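PDB 4U9R: CzcP cation efflux P1-ATPase from Ralstonia metallidurans, which probably drives ATP-dependent zinc efflux as a P-type ATPase, its N-terminal ferredoxin-like extension, the piece described here, binding cadmium. Local coordinates for residues S40-V45 / F103-W108; Q125-A128 / E134-V137. All blocks are in the same frame, centred on the assembly; numbering follows the deposited sequence.

Interaction 1 of 2, residues S40-V45 / F103-W108; sequences SSDPCV and FGHVLW. With CD (cadmium ion), chain B.
D42 and H105 meet at a cadmium ion, which also takes C44, two residues on from D42. The tight part is the metal itself: D42 OD1 lies 2.1 Å from cadmium, H105 NE2 2.2 Å and C44 SG 2.6 Å. The carboxylate stands almost upright to the imidazole, with planes 85° apart, and its second oxygen, D42 OD2, comes 3.1 Å from H105 CD2. C44 SG instead sits at the imidazole edge, near the ring plane. D42 also holds the N-cap position of helix 43-53, where C44 N donates to D42 OD1 over 2.9 Å, the N-H arriving on the anti side, tilted out of the carboxylate plane. CG anti to the backbone N (chi1 175°) brings OD1 to the metal and to this N-H together. E146 on strand 142-148 completes the site with two oxygens, and L37 packs against D42, C44 and H105. The contact is looser at F103, which is partly exposed: its CB lies 3.8 Å from C44 SG, its ring meets the sulfur obliquely, and R47 makes a cation-pi contact with that ring. The sulfur suits soft cadmium, while imidazole nitrogen and carboxylate oxygen are harder donors, a mixture consistent with a site that could also take zinc or cobalt; two carboxylates and a probable thiolate would more than balance the ion's charge.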
loop_
_atom_site.group_PDB
_atom_site.type_symbol
_atom_site.label_atom_id
_atom_site.label_comp_id
_atom_site.label_asym_id
_atom_site.label_seq_id
_atom_site.Cartn_x
_atom_site.Cartn_y
_atom_site.Cartn_z
ATOM N N SER A 40 6.113 -2.470 4.277
ATOM C CA SER A 40 4.923 -3.151 4.765
ATOM C C SER A 40 4.050 -2.249 5.638
ATOM O O SER A 40 2.998 -2.678 6.141
ATOM C CB SER A 40 5.333 -4.389 5.548
ATOM O OG SER A 40 6.006 -4.013 6.723
ATOM N N SER A 41 4.479 -1.004 5.828
ATOM C CA SER A 41 3.671 -0.031 6.527
ATOM C C SER A 41 2.797 0.788 5.559
ATOM O O SER A 41 1.932 1.545 6.006
ATOM C CB SER A 41 4.590 0.892 7.329
ATOM O OG SER A 41 5.563 0.130 8.030
ATOM N N ASP A 42 3.011 0.637 4.247
ATOM C CA ASP A 42 2.179 1.316 3.229
ATOM C C ASP A 42 0.722 0.932 3.516
ATOM O O ASP A 42 0.451 -0.201 3.900
ATOM C CB ASP A 42 2.647 0.934 1.812
ATOM C CG ASP A 42 1.752 1.513 0.680
ATOM O OD1 ASP A 42 0.670 0.994 0.484
ATOM O OD2 ASP A 42 2.128 2.456 -0.046
ATOM N N PRO A 43 -0.206 1.887 3.389
ATOM C CA PRO A 43 -1.589 1.667 3.767
ATOM C C PRO A 43 -2.340 0.630 2.927
ATOM O O PRO A 43 -3.476 0.283 3.273
ATOM C CB PRO A 43 -2.229 3.049 3.594
ATOM C CG PRO A 43 -1.340 3.780 2.670
ATOM C CD PRO A 43 0.027 3.287 2.968
ATOM N N CYS A 44 -1.726 0.177 1.837
ATOM C CA CYS A 44 -2.238 -0.934 1.062
ATOM C C CYS A 44 -2.359 -2.214 1.937
ATOM O O CYS A 44 -3.329 -2.935 1.843
ATOM C CB CYS A 44 -1.369 -1.167 -0.196
ATOM S SG CYS A 44 -2.017 -0.233 -1.586
ATOM N N VAL A 45 -1.388 -2.461 2.801
ATOM C CA VAL A 45 -1.424 -3.600 3.711
ATOM C C VAL A 45 -2.659 -3.577 4.617
ATOM O O VAL A 45 -3.344 -4.613 4.766
ATOM C CB VAL A 45 -0.142 -3.687 4.561
ATOM C CG1 VAL A 45 -0.247 -4.844 5.555
ATOM C CG2 VAL A 45 1.059 -3.903 3.659
ATOM N N PHE A 103 -4.053 1.007 -6.699
ATOM C CA PHE A 103 -3.219 2.017 -6.033
ATOM C C PHE A 103 -1.774 1.990 -6.435
ATOM O O PHE A 103 -1.093 0.982 -6.243
ATOM C CB PHE A 103 -3.287 1.884 -4.515
ATOM C CG PHE A 103 -4.664 2.037 -3.986
ATOM C CD1 PHE A 103 -5.194 3.291 -3.770
ATOM C CD2 PHE A 103 -5.454 0.920 -3.744
ATOM C CE1 PHE A 103 -6.493 3.437 -3.309
ATOM C CE2 PHE A 103 -6.737 1.060 -3.274
ATOM C CZ PHE A 103 -7.264 2.318 -3.061
ATOM N N GLY A 104 -1.307 3.137 -6.941
ATOM C CA GLY A 104 0.067 3.312 -7.377
ATOM C C GLY A 104 0.904 3.950 -6.298
ATOM O O GLY A 104 0.376 4.542 -5.356
ATOM N N HIS A 105 2.217 3.794 -6.428
ATOM C CA HIS A 105 3.185 4.450 -5.558
ATOM C C HIS A 105 4.423 4.850 -6.359
ATOM O O HIS A 105 4.901 4.092 -7.202
ATOM C CB HIS A 105 3.629 3.531 -4.432
ATOM C CG HIS A 105 2.589 2.545 -4.025
ATOM N ND1 HIS A 105 2.445 1.325 -4.651
ATOM C CD2 HIS A 105 1.622 2.606 -3.083
ATOM C CE1 HIS A 105 1.438 0.675 -4.107
ATOM N NE2 HIS A 105 0.922 1.430 -3.154
ATOM N N VAL A 106 4.915 6.055 -6.095
ATOM C CA VAL A 106 6.277 6.427 -6.453
ATOM C C VAL A 106 6.967 6.951 -5.204
ATOM O O VAL A 106 6.343 7.556 -4.338
ATOM C CB VAL A 106 6.360 7.478 -7.586
ATOM C CG1 VAL A 106 5.936 6.873 -8.911
ATOM C CG2 VAL A 106 5.539 8.717 -7.267
ATOM N N LEU A 107 8.254 6.657 -5.109
ATOM C CA LEU A 107 9.106 7.197 -4.064
ATOM C C LEU A 107 10.278 7.881 -4.790
ATOM O O LEU A 107 11.235 7.218 -5.226
ATOM C CB LEU A 107 9.582 6.086 -3.119
ATOM C CG LEU A 107 10.360 6.538 -1.881
ATOM C CD1 LEU A 107 9.449 7.244 -0.897
ATOM C CD2 LEU A 107 11.047 5.345 -1.224
ATOM N N TRP A 108 10.167 9.199 -4.956
ATOM C CA TRP A 108 11.132 9.957 -5.741
ATOM C C TRP A 108 11.994 10.845 -4.878
ATOM O O TRP A 108 11.513 11.419 -3.891
ATOM C CB TRP A 108 10.428 10.820 -6.780
ATOM C CG TRP A 108 9.931 10.056 -7.927
ATOM C CD1 TRP A 108 10.490 8.931 -8.475
ATOM C CD2 TRP A 108 8.779 10.351 -8.705
ATOM N NE1 TRP A 108 9.741 8.505 -9.543
ATOM C CE2 TRP A 108 8.687 9.363 -9.711
ATOM C CE3 TRP A 108 7.809 11.351 -8.653
ATOM C CZ2 TRP A 108 7.663 9.353 -10.663
ATOM C CZ3 TRP A 108 6.784 11.329 -9.599
ATOM C CH2 TRP A 108 6.722 10.337 -10.584
HETATM CD CD CD B . -0.256 1.644 -1.290
#

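Interaction 2 of 2, residues Q125-A128 / E134-V137; sequences QLRA and EAEV
R127 NH1 donates to the backbone oxygen A135 O over 2.6 Å, short, yet weak, because the N-H...O angle is only 120°. The carbonyl oxygen lies at the edge of the guanidinium, near its plane. R127 begins by pointing along the contact, and a bend at chi3 (-102°) brings its far end in to A135 O, where NH1 also lies 4.1 Å from A135 CB. Helix 116-127 here packs across strand 132-137, the edge strand of a three-stranded antiparallel sheet. In this ferredoxin-like domain the helix belongs to a split beta-alpha-beta unit: it leads from strand 103-109 at one edge to strand 132-137 at the other, with strand 142-148 between them. Beneath the arginine the contact is apolar. A135, buried, presents its methyl to L126, with L126 CB and A135 CB 4.0 Å apart. Farther along, L126 CD1 touches V137 CG2 at 4.0 Å, the two side chains crossing at about a right angle. E134 and E136 leave the strand pointing away from the helix, and their side chains touch R144 of strand 142-148, while E136 OE2 stays 5.5 Å from R127 NH1, too far for a salt bridge.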
loop_
_atom_site.group_PDB
_atom_site.type_symbol
_atom_site.label_atom_id
_atom_site.label_comp_id
_atom_site.label_asym_id
_atom_site.label_seq_id
_atom_site.Cartn_x
_atom_site.Cartn_y
_atom_site.Cartn_z
ATOM N N GLN A 125 0.825 20.527 -1.971
ATOM C CA GLN A 125 0.628 20.655 -3.419
ATOM C C GLN A 125 0.346 19.297 -4.046
ATOM O O GLN A 125 -0.449 19.197 -4.985
ATOM C CB GLN A 125 1.840 21.306 -4.106
ATOM C CG GLN A 125 1.795 22.833 -4.122
ATOM C CD GLN A 125 3.150 23.478 -4.392
ATOM O OE1 GLN A 125 3.937 22.990 -5.202
ATOM N NE2 GLN A 125 3.422 24.586 -3.708
ATOM N N LEU A 126 1.017 18.262 -3.538
ATOM C CA LEU A 126 0.796 16.887 -4.006
ATOM C C LEU A 126 -0.619 16.422 -3.636
ATOM O O LEU A 126 -1.376 16.014 -4.519
ATOM C CB LEU A 126 1.869 15.947 -3.451
ATOM C CG LEU A 126 3.223 16.066 -4.166
ATOM C CD1 LEU A 126 4.331 15.359 -3.395
ATOM C CD2 LEU A 126 3.154 15.558 -5.605
ATOM N N ARG A 127 -0.989 16.552 -2.361
ATOM C CA ARG A 127 -2.341 16.200 -1.901
ATOM C C ARG A 127 -3.446 16.784 -2.782
ATOM O O ARG A 127 -4.422 16.096 -3.084
ATOM C CB ARG A 127 -2.563 16.622 -0.445
ATOM C CG ARG A 127 -1.886 15.714 0.571
ATOM C CD ARG A 127 -2.265 16.063 2.006
ATOM N NE ARG A 127 -1.221 16.824 2.689
ATOM C CZ ARG A 127 -0.118 16.300 3.227
ATOM N NH1 ARG A 127 0.118 14.994 3.166
ATOM N NH2 ARG A 127 0.769 17.091 3.827
ATOM N N ALA A 128 -3.274 18.033 -3.213
ATOM C CA ALA A 128 -4.302 18.757 -3.966
ATOM C C ALA A 128 -4.448 18.327 -5.429
ATOM O O ALA A 128 -5.420 18.709 -6.089
ATOM C CB ALA A 128 -4.043 20.253 -3.889
ATOM N N GLU A 134 -2.358 9.840 -0.247
ATOM C CA GLU A 134 -1.440 10.081 0.867
ATOM C C GLU A 134 -0.161 10.665 0.269
ATOM O O GLU A 134 0.210 10.307 -0.848
ATOM C CB GLU A 134 -1.146 8.758 1.606
ATOM C CG GLU A 134 -0.173 8.852 2.782
ATOM C CD GLU A 134 0.267 7.487 3.308
ATOM O OE1 GLU A 134 -0.207 7.089 4.400
ATOM O OE2 GLU A 134 1.085 6.814 2.632
ATOM N N ALA A 135 0.490 11.571 1.001
ATOM C CA ALA A 135 1.719 12.225 0.536
ATOM C C ALA A 135 2.548 12.706 1.714
ATOM O O ALA A 135 2.019 13.346 2.615
ATOM C CB ALA A 135 1.384 13.387 -0.374
ATOM N N GLU A 136 3.845 12.393 1.691
ATOM C CA GLU A 136 4.752 12.628 2.820
ATOM C C GLU A 136 6.144 13.009 2.312
ATOM O O GLU A 136 6.957 12.133 1.984
ATOM C CB GLU A 136 4.877 11.361 3.681
ATOM C CG GLU A 136 3.640 10.977 4.491
ATOM C CD GLU A 136 3.630 11.530 5.907
ATOM O OE1 GLU A 136 4.663 12.064 6.364
ATOM O OE2 GLU A 136 2.575 11.415 6.570
ATOM N N VAL A 137 6.419 14.310 2.242
ATOM C CA VAL A 137 7.738 14.791 1.839
ATOM C C VAL A 137 8.574 15.031 3.092
ATOM O O VAL A 137 8.167 15.769 3.986
ATOM C CB VAL A 137 7.660 16.085 0.998
ATOM C CG1 VAL A 137 9.034 16.433 0.420
ATOM C CG2 VAL A 137 6.636 15.936 -0.122
#

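Overall arrangement
Interaction 1 sits near the centre of the chain and draws together helix 43-53 and strand 103-109, which belong to different halves of it, whereas the centre of interaction 2 lies about 15 Å from the chain centre and the contact stays inside the second half. Both are only partly buried. The former is held by coordination bonds; the latter depends on aliphatic contact under one weak hydrogen bond, with an exposed arginine at its margin. Both reach the same sheet, at its opposite edge strands 103-109 and 132-137, with central strand 142-148 between the two edges. Their centres are about 13 Å apart, and they touch where P43 CD packs 3.7 Å from E134 OE2.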